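Local coordinates for BugD (Bordetella pertussis Tohama I, PDB 2F5X), which binds aspartic acid in a cleft as a periplasmic solute receptor, probably delivering it to a tripartite tricarboxylate transporter, at residues L79-F84 and V235-G240. Sequence-based numbering, arbitrary orientation.
Sequences LMHAGF and VGIWHG. With ASP (aspartic acid), chain D.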
# COMPACT_ATOMS: atom_id res chain seq x y z
N LEU A 79 6.91 -7.03 5.22
CA LEU A 79 6.25 -6.77 3.94
C LEU A 79 5.59 -5.41 4.06
O LEU A 79 4.67 -5.22 4.85
CB LEU A 79 5.22 -7.84 3.57
CG LEU A 79 4.58 -7.54 2.20
CD1 LEU A 79 5.51 -7.93 1.01
CD2 LEU A 79 3.22 -8.17 2.07
N MSE A 80 6.08 -4.46 3.28
CA MSE A 80 5.60 -3.08 3.38
C MSE A 80 5.55 -2.46 1.99
O MSE A 80 6.28 -2.88 1.09
CB MSE A 80 6.51 -2.28 4.34
CG MSE A 80 6.08 -0.83 4.62
SE MSE A 80 4.21 -0.62 5.18
CE MSE A 80 4.15 1.34 5.09
N HIS A 81 4.70 -1.45 1.84
CA HIS A 81 4.49 -0.81 0.55
C HIS A 81 5.18 0.55 0.46
O HIS A 81 5.99 0.90 1.32
CB HIS A 81 3.00 -0.74 0.23
CG HIS A 81 2.17 0.04 1.20
ND1 HIS A 81 2.52 1.30 1.65
CD2 HIS A 81 0.98 -0.25 1.79
CE1 HIS A 81 1.58 1.75 2.46
NE2 HIS A 81 0.64 0.83 2.56
N ALA A 82 4.85 1.31 -0.60
CA ALA A 82 5.46 2.61 -0.89
C ALA A 82 5.43 3.60 0.29
O ALA A 82 6.21 4.56 0.31
CB ALA A 82 4.80 3.23 -2.13
N GLY A 83 4.54 3.38 1.25
CA GLY A 83 4.51 4.17 2.47
C GLY A 83 5.85 4.14 3.20
O GLY A 83 6.19 5.08 3.92
N PHE A 84 6.61 3.06 3.00
CA PHE A 84 7.99 2.97 3.49
C PHE A 84 8.79 4.18 3.03
O PHE A 84 9.62 4.68 3.77
CB PHE A 84 8.62 1.69 2.91
CG PHE A 84 10.02 1.41 3.39
CD1 PHE A 84 10.24 0.51 4.43
CD2 PHE A 84 11.12 1.99 2.75
CE1 PHE A 84 11.55 0.22 4.85
CE2 PHE A 84 12.42 1.72 3.17
CZ PHE A 84 12.64 0.83 4.21
N VAL A 235 -0.59 6.99 -9.12
CA VAL A 235 -0.13 6.34 -7.89
C VAL A 235 -0.15 4.84 -8.08
O VAL A 235 -1.22 4.25 -8.28
CB VAL A 235 -1.03 6.64 -6.66
CG1 VAL A 235 -0.37 6.11 -5.38
CG2 VAL A 235 -1.34 8.11 -6.53
N GLY A 236 1.03 4.24 -8.01
CA GLY A 236 1.16 2.80 -7.98
C GLY A 236 1.82 2.38 -6.68
O GLY A 236 2.96 2.79 -6.37
N ILE A 237 1.12 1.57 -5.90
CA ILE A 237 1.62 1.19 -4.59
C ILE A 237 2.47 -0.07 -4.71
O ILE A 237 1.97 -1.20 -4.63
CB ILE A 237 0.45 1.04 -3.60
CG1 ILE A 237 -0.32 2.38 -3.48
CG2 ILE A 237 0.93 0.59 -2.20
CD1 ILE A 237 0.51 3.59 -3.03
N TRP A 238 3.77 0.14 -4.96
CA TRP A 238 4.70 -0.97 -4.98
C TRP A 238 4.87 -1.49 -3.56
O TRP A 238 4.67 -0.75 -2.59
CB TRP A 238 6.06 -0.57 -5.59
CG TRP A 238 6.69 0.63 -4.92
CD1 TRP A 238 6.57 1.94 -5.30
CD2 TRP A 238 7.55 0.62 -3.78
NE1 TRP A 238 7.29 2.75 -4.45
CE2 TRP A 238 7.92 1.96 -3.51
CE3 TRP A 238 8.06 -0.39 -2.94
CZ2 TRP A 238 8.76 2.32 -2.45
CZ3 TRP A 238 8.91 -0.04 -1.89
CH2 TRP A 238 9.24 1.31 -1.65
N HIS A 239 5.19 -2.77 -3.46
CA HIS A 239 5.43 -3.45 -2.19
C HIS A 239 6.83 -4.06 -2.24
O HIS A 239 7.26 -4.56 -3.30
CB HIS A 239 4.42 -4.58 -1.98
CG HIS A 239 3.05 -4.14 -1.55
ND1 HIS A 239 2.27 -3.26 -2.28
CD2 HIS A 239 2.31 -4.48 -0.47
CE1 HIS A 239 1.12 -3.08 -1.66
NE2 HIS A 239 1.11 -3.81 -0.56
N GLY A 240 7.52 -4.05 -1.10
CA GLY A 240 8.83 -4.65 -0.97
C GLY A 240 8.91 -5.59 0.22
O GLY A 240 8.03 -5.58 1.09
N ASP D . -1.93 -0.96 2.66
CA ASP D . -2.63 -0.56 3.92
C ASP D . -3.35 -1.74 4.56
O ASP D . -4.31 -1.55 5.32
CB ASP D . -3.62 0.56 3.65
CG ASP D . -2.94 1.84 3.24
OD1 ASP D . -3.66 2.76 2.78
OD2 ASP D . -1.70 2.02 3.35
OXT ASP D . -2.95 -2.88 4.29
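Met-80 O takes a nearly straight bond of 2.8 Å from Gly-240 N, and the CA of His-239 leans on the same oxygen at 3.4 Å. Met-80 N returns the pairing to Gly-240 O, giving a hydrogen-bonded antiparallel pair. One step on, His-81 and His-239 form the non-hydrogen-bonded pair, squeezed to 3.9 Å between their CA atoms, with both side chains on the sheet face that looks into the ligand pocket. The CB of His-81 sits over the centre of the His-239 ring, a CH-pi contact, while the His-81 ring turns its edge to that face, T-shaped with planes at 74°. With chi1 at 61°, CG of His-81 lies between the backbone N and the carbonyl carbon, and ND1 swings back to cap Gly-83 N at 2.9 Å, in the ring plane. With ND1 accepting, the ring's proton sits on the other nitrogen, and His-81 NE2 donates to OD2 of the bound aspartic acid at 2.7 Å. The strand end turning into helix 83-86 thus presents a ligand-binding histidine. As second-shell support, the His-239 ring is fixed in rotation by ND1 to Ile-237 O and NE2 with Thr-31, whose OG1 also bonds the aspartic acid. Ala-82 CB lies over Trp-238's five-membered ring; Trp-238 NE1 bonds Gln-296. Strand 236-244 runs between strands 76-81 and 102-117, with helix 286-306 against Trp-238 and helix 150-162 touching His-81 and Ile-237.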